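Local coordinates for DisA protein (Sorangium cellulosum, PDB 6CCA) that carries a carbon methyltransferase that installs gem-dimethyl groups, probably on an intermediate of the disorazol polyketide assembly line, with S-adenosylmethionine as likely methyl donor, at residues L61-E66 with V341-L346; A57-L61 with A150-V155; L286-V290 with S321-L325; L315-Q320 with L378-E382. One frame throughout, in Å; residues are numbered along the deposited sequence.

Interaction 1: residues L61-E66 with V341-L346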
loop_
_atom_site.group_PDB
_atom_site.type_symbol
_atom_site.label_atom_id
_atom_site.label_comp_id
_atom_site.label_asym_id
_atom_site.label_seq_id
_atom_site.Cartn_x
_atom_site.Cartn_y
_atom_site.Cartn_z
ATOM N N LEU A 61 9.367 -9.493 12.649
ATOM C CA LEU A 61 8.974 -8.068 12.609
ATOM C C LEU A 61 7.617 -7.840 13.261
ATOM O O LEU A 61 7.422 -6.852 13.958
ATOM C CB LEU A 61 9.092 -7.557 11.161
ATOM C CG LEU A 61 8.722 -6.108 10.930
ATOM C CD1 LEU A 61 9.692 -5.191 11.602
ATOM C CD2 LEU A 61 8.681 -5.801 9.481
ATOM N N GLU A 62 6.690 -8.751 13.060
ATOM C CA GLU A 62 5.370 -8.624 13.655
ATOM C C GLU A 62 5.413 -8.695 15.187
ATOM O O GLU A 62 4.801 -7.926 15.860
ATOM C CB GLU A 62 4.418 -9.705 13.142
ATOM C CG GLU A 62 3.699 -9.338 11.883
ATOM C CD GLU A 62 2.359 -8.640 12.153
ATOM O OE1 GLU A 62 1.327 -9.267 12.440
ATOM O OE2 GLU A 62 2.383 -7.482 12.099
ATOM N N ARG A 63 6.133 -9.669 15.698
ATOM C CA ARG A 63 6.265 -9.846 17.125
ATOM C C ARG A 63 6.984 -8.639 17.751
ATOM O O ARG A 63 6.572 -8.138 18.721
ATOM C CB ARG A 63 6.976 -11.148 17.459
ATOM C CG ARG A 63 6.210 -12.430 17.128
ATOM C CD ARG A 63 4.686 -12.373 17.324
ATOM N NE ARG A 63 4.043 -12.491 16.016
ATOM C CZ ARG A 63 2.858 -12.020 15.657
ATOM N NH1 ARG A 63 2.044 -11.414 16.470
ATOM N NH2 ARG A 63 2.511 -12.162 14.408
ATOM N N PHE A 64 8.042 -8.203 17.128
ATOM C CA PHE A 64 8.730 -7.009 17.551
ATOM C C PHE A 64 7.786 -5.799 17.649
ATOM O O PHE A 64 7.840 -5.057 18.581
ATOM C CB PHE A 64 9.897 -6.760 16.616
ATOM C CG PHE A 64 10.586 -5.443 16.810
ATOM C CD1 PHE A 64 11.370 -5.214 17.907
ATOM C CD2 PHE A 64 10.495 -4.467 15.863
ATOM C CE1 PHE A 64 12.000 -4.030 18.078
ATOM C CE2 PHE A 64 11.144 -3.269 16.021
ATOM C CZ PHE A 64 11.908 -3.061 17.133
ATOM N N SER A 65 6.923 -5.637 16.655
ATOM C CA SER A 65 5.999 -4.520 16.667
ATOM C C SER A 65 5.113 -4.563 17.916
ATOM O O SER A 65 4.824 -3.547 18.498
ATOM C CB SER A 65 5.148 -4.526 15.384
ATOM O OG SER A 65 5.973 -4.379 14.234
ATOM N N GLU A 66 4.669 -5.751 18.307
ATOM C CA GLU A 66 3.867 -5.917 19.504
ATOM C C GLU A 66 4.602 -5.438 20.768
ATOM O O GLU A 66 4.042 -4.697 21.572
ATOM C CB GLU A 66 3.514 -7.399 19.662
ATOM C CG GLU A 66 2.541 -7.865 18.611
ATOM C CD GLU A 66 2.397 -9.379 18.562
ATOM O OE1 GLU A 66 3.175 -10.122 19.172
ATOM O OE2 GLU A 66 1.452 -9.786 17.902
ATOM N N VAL A 341 -0.745 -5.952 8.740
ATOM C CA VAL A 341 0.443 -6.156 9.616
ATOM C C VAL A 341 0.679 -4.994 10.607
ATOM O O VAL A 341 0.407 -3.802 10.317
ATOM C CB VAL A 341 1.705 -6.461 8.760
ATOM C CG1 VAL A 341 1.468 -7.740 7.973
ATOM C CG2 VAL A 341 2.050 -5.321 7.808
ATOM N N HIS A 342 1.229 -5.351 11.799
ATOM C CA HIS A 342 1.418 -4.374 12.864
ATOM C C HIS A 342 2.399 -3.284 12.430
ATOM O O HIS A 342 2.266 -2.108 12.792
ATOM C CB HIS A 342 1.945 -5.065 14.105
ATOM C CG HIS A 342 1.040 -6.125 14.635
ATOM N ND1 HIS A 342 -0.342 -6.075 14.523
ATOM C CD2 HIS A 342 1.319 -7.257 15.332
ATOM C CE1 HIS A 342 -0.862 -7.157 15.066
ATOM N NE2 HIS A 342 0.123 -7.878 15.574
ATOM N N PHE A 343 3.339 -3.659 11.588
ATOM C CA PHE A 343 4.274 -2.698 11.040
ATOM C C PHE A 343 3.573 -1.564 10.396
ATOM O O PHE A 343 3.944 -0.398 10.517
ATOM C CB PHE A 343 5.208 -3.362 9.993
ATOM C CG PHE A 343 5.906 -2.328 9.129
ATOM C CD1 PHE A 343 6.962 -1.578 9.658
ATOM C CD2 PHE A 343 5.449 -2.023 7.870
ATOM C CE1 PHE A 343 7.606 -0.553 8.921
ATOM C CE2 PHE A 343 6.028 -0.992 7.119
ATOM C CZ PHE A 343 7.136 -0.262 7.636
ATOM N N LEU A 344 2.557 -1.867 9.592
ATOM C CA LEU A 344 1.778 -0.824 8.952
ATOM C C LEU A 344 0.913 -0.031 9.910
ATOM O O LEU A 344 0.808 1.224 9.826
ATOM C CB LEU A 344 0.875 -1.437 7.848
ATOM C CG LEU A 344 1.681 -1.981 6.656
ATOM C CD1 LEU A 344 0.672 -2.645 5.695
ATOM C CD2 LEU A 344 2.444 -0.887 5.922
ATOM N N THR A 345 0.206 -0.734 10.796
ATOM C CA THR A 345 -0.620 -0.016 11.756
ATOM C C THR A 345 0.189 1.053 12.506
ATOM O O THR A 345 -0.257 2.177 12.676
ATOM C CB THR A 345 -1.311 -0.962 12.763
ATOM O OG1 THR A 345 -2.196 -1.866 12.048
ATOM C CG2 THR A 345 -2.104 -0.122 13.811
ATOM N N LEU A 346 1.383 0.695 12.931
ATOM C CA LEU A 346 2.221 1.617 13.733
ATOM C C LEU A 346 2.773 2.805 12.936
ATOM O O LEU A 346 2.929 3.866 13.513
ATOM C CB LEU A 346 3.389 0.890 14.367
ATOM C CG LEU A 346 3.055 -0.096 15.438
ATOM C CD1 LEU A 346 4.308 -0.833 15.901
ATOM C CD2 LEU A 346 2.394 0.674 16.548
HETATM O O HOH W 1 4.402 -6.432 11.210
#
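E62 and H342 meet because of how each side chain bends. The E62 chain folds over at chi2 (-90°), which turns its carboxylate back toward segment 341-346. H342 has chi1 -60°, with CG anti to its carbonyl carbon, and its ring swings into helix 55-75. The two side chains cross at about a right angle. E62 OE1 lies 3.5 Å above one face of the H342 ring, offset toward the rim. E62 OE2 is modelled 2.4 Å from both H342 N and a water oxygen. Both distances are too short to trust in detail, so the exact place of this oxygen is doubtful. The water also accepts from F343 N, at 3.0 Å from N to water oxygen. E62 OE2 thus appears to serve the amide of H342 and, through water, that of F343. These amides lie in the first turn of helix 342-346, right after V341 at its N-cap. The helix start may stabilise a negative charge on E62.

H342 is a knob in a hole formed by E62, R63, S65 and E66. S65 CB touches H342 CB at 3.5 Å and L346 CD1 at 3.8 Å. S65 OG is tied to L61 O within its own helix at 2.9 Å. L61 CD2 adds a looser contact with F343 CB at 4.3 Å.

The short helical segments approach to 9.2 Å between axes and run at 42° to each other. Helix 152-163 packs beside both, with L158 touching S65 and F343. Helix 102-114 covers H342 and L346 through I111 and L108.

Interaction 2: residues A57-L61 with A150-V155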
loop_
_atom_site.group_PDB
_atom_site.type_symbol
_atom_site.label_atom_id
_atom_site.label_comp_id
_atom_site.label_asym_id
_atom_site.label_seq_id
_atom_site.Cartn_x
_atom_site.Cartn_y
_atom_site.Cartn_z
ATOM N N ALA A 57 11.674 -13.658 8.900
ATOM C CA ALA A 57 12.064 -12.296 9.301
ATOM C C ALA A 57 10.830 -11.388 9.473
ATOM O O ALA A 57 10.741 -10.649 10.447
ATOM C CB ALA A 57 13.084 -11.708 8.350
ATOM N N PHE A 58 9.878 -11.484 8.544
ATOM C CA PHE A 58 8.660 -10.694 8.651
ATOM C C PHE A 58 7.805 -11.162 9.802
ATOM O O PHE A 58 7.167 -10.358 10.458
ATOM C CB PHE A 58 7.934 -10.629 7.305
ATOM C CG PHE A 58 8.500 -9.586 6.418
ATOM C CD1 PHE A 58 9.574 -9.862 5.585
ATOM C CD2 PHE A 58 8.006 -8.292 6.467
ATOM C CE1 PHE A 58 10.150 -8.862 4.834
ATOM C CE2 PHE A 58 8.552 -7.302 5.674
ATOM C CZ PHE A 58 9.622 -7.557 4.875
ATOM N N ASP A 59 7.821 -12.466 10.114
ATOM C CA ASP A 59 7.140 -12.938 11.335
ATOM C C ASP A 59 7.739 -12.331 12.562
ATOM O O ASP A 59 7.001 -11.848 13.458
ATOM C CB ASP A 59 7.141 -14.500 11.463
ATOM C CG ASP A 59 6.246 -15.206 10.437
ATOM O OD1 ASP A 59 5.426 -14.568 9.763
ATOM O OD2 ASP A 59 6.489 -16.416 10.234
ATOM N N ALA A 60 9.065 -12.243 12.608
ATOM C CA ALA A 60 9.716 -11.632 13.739
ATOM C C ALA A 60 9.475 -10.127 13.812
ATOM O O ALA A 60 9.362 -9.528 14.910
ATOM C CB ALA A 60 11.229 -11.892 13.712
ATOM N N LEU A 61 9.367 -9.493 12.649
ATOM C CA LEU A 61 8.974 -8.068 12.609
ATOM C C LEU A 61 7.617 -7.840 13.261
ATOM O O LEU A 61 7.422 -6.852 13.958
ATOM C CB LEU A 61 9.092 -7.557 11.161
ATOM C CG LEU A 61 8.722 -6.108 10.930
ATOM C CD1 LEU A 61 9.692 -5.191 11.602
ATOM C CD2 LEU A 61 8.681 -5.801 9.481
ATOM N N ALA A 150 16.286 -7.933 4.747
ATOM C CA ALA A 150 14.966 -7.866 4.155
ATOM C C ALA A 150 14.024 -7.034 5.006
ATOM O O ALA A 150 13.055 -6.464 4.495
ATOM C CB ALA A 150 14.426 -9.268 3.974
ATOM N N ILE A 151 14.274 -7.006 6.327
ATOM C CA ILE A 151 13.413 -6.240 7.202
ATOM C C ILE A 151 14.060 -4.943 7.706
ATOM O O ILE A 151 13.398 -4.145 8.413
ATOM C CB ILE A 151 12.850 -7.070 8.368
ATOM C CG1 ILE A 151 13.928 -7.627 9.315
ATOM C CG2 ILE A 151 11.839 -8.100 7.820
ATOM C CD1 ILE A 151 13.406 -8.268 10.564
ATOM N N ALA A 152 15.357 -4.811 7.477
ATOM C CA ALA A 152 16.091 -3.681 8.103
ATOM C C ALA A 152 15.422 -2.295 7.900
ATOM O O ALA A 152 15.326 -1.503 8.854
ATOM C CB ALA A 152 17.556 -3.679 7.644
ATOM N N PRO A 153 14.966 -1.950 6.670
ATOM C CA PRO A 153 14.376 -0.604 6.535
ATOM C C PRO A 153 13.053 -0.429 7.254
ATOM O O PRO A 153 12.736 0.676 7.682
ATOM C CB PRO A 153 14.173 -0.443 5.034
ATOM C CG PRO A 153 14.216 -1.849 4.508
ATOM C CD PRO A 153 15.147 -2.598 5.360
ATOM N N TYR A 154 12.340 -1.544 7.448
ATOM C CA TYR A 154 11.107 -1.542 8.234
ATOM C C TYR A 154 11.448 -1.327 9.726
ATOM O O TYR A 154 10.795 -0.524 10.399
ATOM C CB TYR A 154 10.337 -2.849 8.047
ATOM C CG TYR A 154 10.013 -3.140 6.580
ATOM C CD1 TYR A 154 10.970 -3.714 5.745
ATOM C CD2 TYR A 154 8.800 -2.874 6.053
ATOM C CE1 TYR A 154 10.757 -3.928 4.428
ATOM C CE2 TYR A 154 8.538 -3.070 4.691
ATOM C CZ TYR A 154 9.516 -3.620 3.880
ATOM O OH TYR A 154 9.363 -3.893 2.512
ATOM N N VAL A 155 12.479 -2.005 10.198
ATOM C CA VAL A 155 12.937 -1.884 11.592
ATOM C C VAL A 155 13.357 -0.426 11.845
ATOM O O VAL A 155 12.955 0.221 12.824
ATOM C CB VAL A 155 14.084 -2.850 11.899
ATOM C CG1 VAL A 155 14.698 -2.578 13.255
ATOM C CG2 VAL A 155 13.567 -4.285 11.848
#
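F58 and I151 lie against each other at the centre of this contact. I151 CG2 sits over the middle of the F58 ring, 3.6 Å from its centroid and 13° off the ring normal. This is a CH-pi contact. F58 and I151 run alongside one another, pointing opposite ways. The rim of the same F58 ring then points at the face of Y154, an edge-to-face pair with centroids 5.2 Å apart and planes at 76°. F58 CZ is the atom of that edge closest to Y154, 3.8 Å from Y154 CE1. One phenylalanine ring thus offers its face to an aliphatic branch and its edge to a second aromatic.

The I151 torsion explains its double role. With chi1 62°, CG1 is placed between the backbone N and the carbonyl carbon, while CG2 is left to cover F58. The CG1 branch carries CD1 to A57 O at 3.6 Å. I151 CG2 also touches A57 CB at 3.9 Å. One turn further along, L61 reaches across with both methyls. L61 CD2 meets Y154 CB at 3.7 Å, and L61 CD1 meets V155 CG2 at 4.0 Å. No hydrogen bond crosses between the segments, so the join is apolar packing.

The far end of Y154 is fixed by a hydrogen bond from its hydroxyl group to N195 OD1. T197 of helix 196-216 touches both F58 and Y154. L145 of helix 135-146 packs on I151 and V155, so the contact lies buried where helix 55-75 meets the start of helix 152-163.

Interaction 3: residues L286-V290 with S321-L325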
loop_
_atom_site.group_PDB
_atom_site.type_symbol
_atom_site.label_atom_id
_atom_site.label_comp_id
_atom_site.label_asym_id
_atom_site.label_seq_id
_atom_site.Cartn_x
_atom_site.Cartn_y
_atom_site.Cartn_z
ATOM N N LEU A 286 -9.041 10.927 -7.877
ATOM C CA LEU A 286 -9.999 9.996 -8.516
ATOM C C LEU A 286 -11.394 10.143 -7.900
ATOM O O LEU A 286 -12.403 9.825 -8.566
ATOM C CB LEU A 286 -9.582 8.531 -8.351
ATOM C CG LEU A 286 -8.513 7.986 -9.268
ATOM C CD1 LEU A 286 -8.157 6.568 -8.787
ATOM C CD2 LEU A 286 -8.944 7.994 -10.735
ATOM N N GLU A 287 -11.394 10.601 -6.641
ATOM C CA GLU A 287 -12.602 10.936 -5.919
ATOM C C GLU A 287 -13.331 12.162 -6.479
ATOM O O GLU A 287 -14.398 12.473 -6.036
ATOM C CB GLU A 287 -12.304 11.121 -4.427
ATOM C CG GLU A 287 -11.976 9.783 -3.695
ATOM C CD GLU A 287 -11.856 9.935 -2.182
ATOM O OE1 GLU A 287 -10.767 10.075 -1.654
ATOM O OE2 GLU A 287 -12.857 9.935 -1.469
ATOM N N GLY A 288 -12.767 12.866 -7.436
ATOM C CA GLY A 288 -13.474 13.948 -8.062
ATOM C C GLY A 288 -13.892 13.595 -9.449
ATOM O O GLY A 288 -13.936 12.453 -9.831
ATOM N N ASP A 289 -14.138 14.603 -10.228
ATOM C CA ASP A 289 -14.688 14.412 -11.525
ATOM C C ASP A 289 -13.536 14.347 -12.516
ATOM O O ASP A 289 -12.913 15.352 -12.819
ATOM C CB ASP A 289 -15.646 15.575 -11.827
ATOM C CG ASP A 289 -16.134 15.608 -13.266
ATOM O OD1 ASP A 289 -15.637 14.852 -14.135
ATOM O OD2 ASP A 289 -17.031 16.440 -13.526
ATOM N N VAL A 290 -13.278 13.147 -13.062
ATOM C CA VAL A 290 -12.038 12.958 -13.820
ATOM C C VAL A 290 -12.049 13.749 -15.110
ATOM O O VAL A 290 -11.041 14.254 -15.555
ATOM C CB VAL A 290 -11.704 11.463 -14.012
ATOM C CG1 VAL A 290 -11.588 10.780 -12.640
ATOM C CG2 VAL A 290 -12.775 10.796 -14.860
ATOM N N SER A 321 -14.722 5.005 -11.272
ATOM C CA SER A 321 -14.086 6.094 -12.014
ATOM C C SER A 321 -12.933 5.566 -12.831
ATOM O O SER A 321 -12.679 6.033 -13.921
ATOM C CB SER A 321 -13.528 7.217 -11.140
ATOM O OG SER A 321 -14.549 7.822 -10.464
ATOM N N ILE A 322 -12.209 4.599 -12.257
ATOM C CA ILE A 322 -11.137 3.894 -13.024
ATOM C C ILE A 322 -11.703 3.240 -14.310
ATOM O O ILE A 322 -11.114 3.364 -15.386
ATOM C CB ILE A 322 -10.429 2.887 -12.121
ATOM C CG1 ILE A 322 -9.587 3.695 -11.140
ATOM C CG2 ILE A 322 -9.522 1.950 -12.897
ATOM C CD1 ILE A 322 -8.943 2.841 -10.031
ATOM N N LYS A 323 -12.849 2.578 -14.174
ATOM C CA LYS A 323 -13.552 1.983 -15.316
ATOM C C LYS A 323 -13.974 3.001 -16.369
ATOM O O LYS A 323 -13.924 2.703 -17.539
ATOM C CB LYS A 323 -14.758 1.154 -14.854
ATOM C CG LYS A 323 -14.339 -0.103 -14.177
ATOM C CD LYS A 323 -15.488 -1.034 -13.921
ATOM C CE LYS A 323 -15.783 -1.939 -15.103
ATOM N NZ LYS A 323 -17.138 -2.530 -14.915
ATOM N N ARG A 324 -14.295 4.208 -15.957
ATOM C CA ARG A 324 -14.634 5.294 -16.893
ATOM C C ARG A 324 -13.415 5.674 -17.691
ATOM O O ARG A 324 -13.517 5.854 -18.885
ATOM C CB ARG A 324 -15.169 6.520 -16.117
ATOM C CG ARG A 324 -15.511 7.733 -16.985
ATOM C CD ARG A 324 -16.471 8.688 -16.254
ATOM N NE ARG A 324 -17.687 7.950 -15.850
ATOM C CZ ARG A 324 -18.627 7.518 -16.712
ATOM N NH1 ARG A 324 -18.518 7.752 -18.026
ATOM N NH2 ARG A 324 -19.683 6.841 -16.261
ATOM N N LEU A 325 -12.261 5.785 -17.020
ATOM C CA LEU A 325 -11.015 6.167 -17.655
ATOM C C LEU A 325 -10.435 5.062 -18.552
ATOM O O LEU A 325 -9.789 5.345 -19.558
ATOM C CB LEU A 325 -9.959 6.497 -16.621
ATOM C CG LEU A 325 -10.228 7.787 -15.837
ATOM C CD1 LEU A 325 -9.436 7.873 -14.564
ATOM C CD2 LEU A 325 -9.944 9.008 -16.724
#
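V290 and L325 reach toward each other tip to tip, with V290 CG2 3.8 Å from L325 CD2. L286 closes the same apolar patch with both of its methyls. L286 CD2 meets L325 CD1 at 3.9 Å, and L286 CD1 meets I322 CG1 at 4.0 Å. L325 thus parts its two methyls, CD1 toward L286 and CD2 toward V290. V290 CG1 reaches back toward the preceding turn of the helix, to S321 CB, at 4.3 Å.

The polar edge is slight. S321 has chi1 -63°, which brings OG to face the backbone of L286. S321 OG lies 3.5 Å from L286 O, a weak hydrogen bond at best. The proton is not settled, since S317 O is also within reach. R324 brushes V290 with its CD atom only loosely, and its NH1 is hydrogen-bonded to T24 OG1.

On the sheet side, L286 touches V231 and L325 touches L229, both on strand 226-231. The loop between strands 279-281 and 300-306 therefore packs on helix 315-325. That helix links the parallel strands 300-306 and 330-337 as a beta-alpha-beta crossover, consistent with the Rossmann-like fold of class I methyltransferases.

Interaction 4: residues L315-Q320 with L378-E382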
loop_
_atom_site.group_PDB
_atom_site.type_symbol
_atom_site.label_atom_id
_atom_site.label_comp_id
_atom_site.label_asym_id
_atom_site.label_seq_id
_atom_site.Cartn_x
_atom_site.Cartn_y
_atom_site.Cartn_z
ATOM N N LEU A 315 -14.387 2.861 -2.058
ATOM C CA LEU A 315 -13.634 2.039 -2.985
ATOM C C LEU A 315 -14.410 1.735 -4.265
ATOM O O LEU A 315 -13.859 1.828 -5.354
ATOM C CB LEU A 315 -13.125 0.774 -2.255
ATOM C CG LEU A 315 -12.004 -0.020 -2.934
ATOM C CD1 LEU A 315 -10.861 0.942 -3.340
ATOM C CD2 LEU A 315 -11.516 -1.156 -2.036
ATOM N N ARG A 316 -15.677 1.357 -4.127
ATOM C CA ARG A 316 -16.498 1.006 -5.282
ATOM C C ARG A 316 -16.611 2.172 -6.260
ATOM O O ARG A 316 -16.562 1.985 -7.476
ATOM C CB ARG A 316 -17.891 0.560 -4.832
ATOM C CG ARG A 316 -17.923 -0.815 -4.185
ATOM C CD ARG A 316 -19.342 -1.217 -3.814
ATOM N NE ARG A 316 -19.367 -2.377 -2.928
ATOM C CZ ARG A 316 -19.370 -3.638 -3.351
ATOM N NH1 ARG A 316 -19.348 -3.905 -4.649
ATOM N NH2 ARG A 316 -19.394 -4.632 -2.473
ATOM N N SER A 317 -16.763 3.372 -5.714
ATOM C CA SER A 317 -16.890 4.552 -6.490
ATOM C C SER A 317 -15.553 4.858 -7.225
ATOM O O SER A 317 -15.514 5.281 -8.364
ATOM C CB SER A 317 -17.248 5.699 -5.511
ATOM O OG SER A 317 -17.280 6.900 -6.186
ATOM N N THR A 318 -14.451 4.672 -6.513
ATOM C CA THR A 318 -13.151 4.903 -7.081
ATOM C C THR A 318 -12.876 3.920 -8.214
ATOM O O THR A 318 -12.396 4.316 -9.266
ATOM C CB THR A 318 -12.102 4.824 -5.956
ATOM O OG1 THR A 318 -12.240 5.965 -5.105
ATOM C CG2 THR A 318 -10.662 4.791 -6.493
ATOM N N LEU A 319 -13.275 2.670 -8.034
ATOM C CA LEU A 319 -13.156 1.675 -9.071
ATOM C C LEU A 319 -13.989 1.995 -10.314
ATOM O O LEU A 319 -13.537 1.744 -11.434
ATOM C CB LEU A 319 -13.526 0.293 -8.573
ATOM C CG LEU A 319 -12.549 -0.254 -7.524
ATOM C CD1 LEU A 319 -13.128 -1.534 -6.916
ATOM C CD2 LEU A 319 -11.156 -0.513 -8.110
ATOM N N GLN A 320 -15.176 2.579 -10.108
ATOM C CA GLN A 320 -16.034 2.935 -11.229
ATOM C C GLN A 320 -15.421 4.093 -11.958
ATOM O O GLN A 320 -15.516 4.139 -13.178
ATOM C CB GLN A 320 -17.491 3.219 -10.770
ATOM C CG GLN A 320 -18.231 1.951 -10.377
ATOM C CD GLN A 320 -18.382 0.967 -11.527
ATOM O OE1 GLN A 320 -18.630 1.369 -12.696
ATOM N NE2 GLN A 320 -18.237 -0.295 -11.239
ATOM N N LEU A 378 -14.387 -8.141 -4.744
ATOM C CA LEU A 378 -14.845 -6.801 -5.023
ATOM C C LEU A 378 -14.696 -6.346 -6.503
ATOM O O LEU A 378 -15.616 -5.669 -7.040
ATOM C CB LEU A 378 -14.146 -5.766 -4.122
ATOM C CG LEU A 378 -14.544 -4.286 -4.232
ATOM C CD1 LEU A 378 -15.981 -4.023 -3.861
ATOM C CD2 LEU A 378 -13.637 -3.372 -3.421
ATOM N N LEU A 379 -13.562 -6.652 -7.112
ATOM C CA LEU A 379 -13.300 -6.179 -8.467
ATOM C C LEU A 379 -14.341 -6.905 -9.371
ATOM O O LEU A 379 -14.859 -6.286 -10.329
ATOM C CB LEU A 379 -11.913 -6.569 -8.901
ATOM C CG LEU A 379 -10.857 -5.670 -8.228
ATOM C CD1 LEU A 379 -9.501 -6.283 -8.253
ATOM C CD2 LEU A 379 -10.819 -4.266 -8.913
ATOM N N GLU A 380 -14.526 -8.208 -9.116
ATOM C CA GLU A 380 -15.625 -8.949 -9.867
ATOM C C GLU A 380 -16.984 -8.313 -9.738
ATOM O O GLU A 380 -17.691 -8.124 -10.756
ATOM C CB GLU A 380 -15.656 -10.421 -9.440
ATOM C CG GLU A 380 -14.496 -11.171 -10.010
ATOM C CD GLU A 380 -14.301 -12.571 -9.436
ATOM O OE1 GLU A 380 -14.990 -12.883 -8.471
ATOM O OE2 GLU A 380 -13.452 -13.328 -9.958
ATOM N N GLU A 381 -17.386 -7.939 -8.530
ATOM C CA GLU A 381 -18.655 -7.264 -8.344
ATOM C C GLU A 381 -18.756 -5.985 -9.079
ATOM O O GLU A 381 -19.843 -5.576 -9.441
ATOM C CB GLU A 381 -18.938 -6.950 -6.878
ATOM C CG GLU A 381 -19.279 -8.167 -6.073
ATOM C CD GLU A 381 -19.230 -7.914 -4.578
ATOM O OE1 GLU A 381 -19.423 -6.781 -4.106
ATOM O OE2 GLU A 381 -19.002 -8.883 -3.884
ATOM N N GLU A 382 -17.641 -5.273 -9.228
ATOM C CA GLU A 382 -17.620 -4.002 -9.927
ATOM C C GLU A 382 -17.456 -4.146 -11.424
ATOM O O GLU A 382 -17.256 -3.156 -12.144
ATOM C CB GLU A 382 -16.523 -3.083 -9.310
ATOM C CG GLU A 382 -16.867 -2.621 -7.873
ATOM C CD GLU A 382 -18.240 -1.943 -7.771
ATOM O OE1 GLU A 382 -18.472 -0.972 -8.507
ATOM O OE2 GLU A 382 -19.047 -2.419 -6.940
#
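R316 joins two glutamates at the end of helix 372-381. R316 NH1 donates to both: to E382 OE2 at 2.7 Å and to E381 OE1 at 2.9 Å. R316 NH2 also donates to E381 OE1, at 2.7 Å. E381 OE1 thus takes two N-H groups, NH1 on its anti lone pair and NH2 nearly along its C-O bond. The E381 carboxylate is nearly coplanar with the guanidinium, 12° apart, while that of E382 is turned 69° from it. R316 NH2 has a further salt bridge to E362 OE2. L378 CD1 lies over the centre of one guanidinium face, 3.4 Å above it.

E382 bends at chi2 (-54°) and splits its two oxygens between partners. E382 OE1 accepts from Q320 NE2 at 2.8 Å, on its anti side but out of the carboxylate plane. Q320 NE2 also makes a weak bond to E382 O, which K323 NZ serves too. Q320 OE1 accepts from R414 N.

Leucines fill the inner side. L315 CD2 presses on L378 CD2 at 3.4 Å, tighter than usual, and L319 CD2 meets L379 CD2 at 3.9 Å. L319 and L379 both rest on L332 of strand 330-337. Two helices packed side by side on one face of a central sheet, with a salt-bridge network on the more exposed side, fit the layered alpha/beta fold of class I methyltransferases.

How the interactions relate
The four contacts form two groups on opposite sides of the chain's centre. Interactions 1 and 2 share helix 55-75 and L61, with centres 9 Å apart. They touch where the F343 and Y154 rings meet edge-to-face. Interactions 3 and 4 share helix 315-325, with centres 11 Å apart, and K323 NZ probably bonds to E382 O between them. The centres of interactions 2 and 3 are about 36 Å from each other. Along the chain, 1 and 2 cross, as do 3 and 4; interaction 2 closes before 3 and 4 open, and 3 falls within the span of 1. Interaction 1 brings helix 342-346 back to the N-terminal helices, which probably ties the methyltransferase core to this helical region.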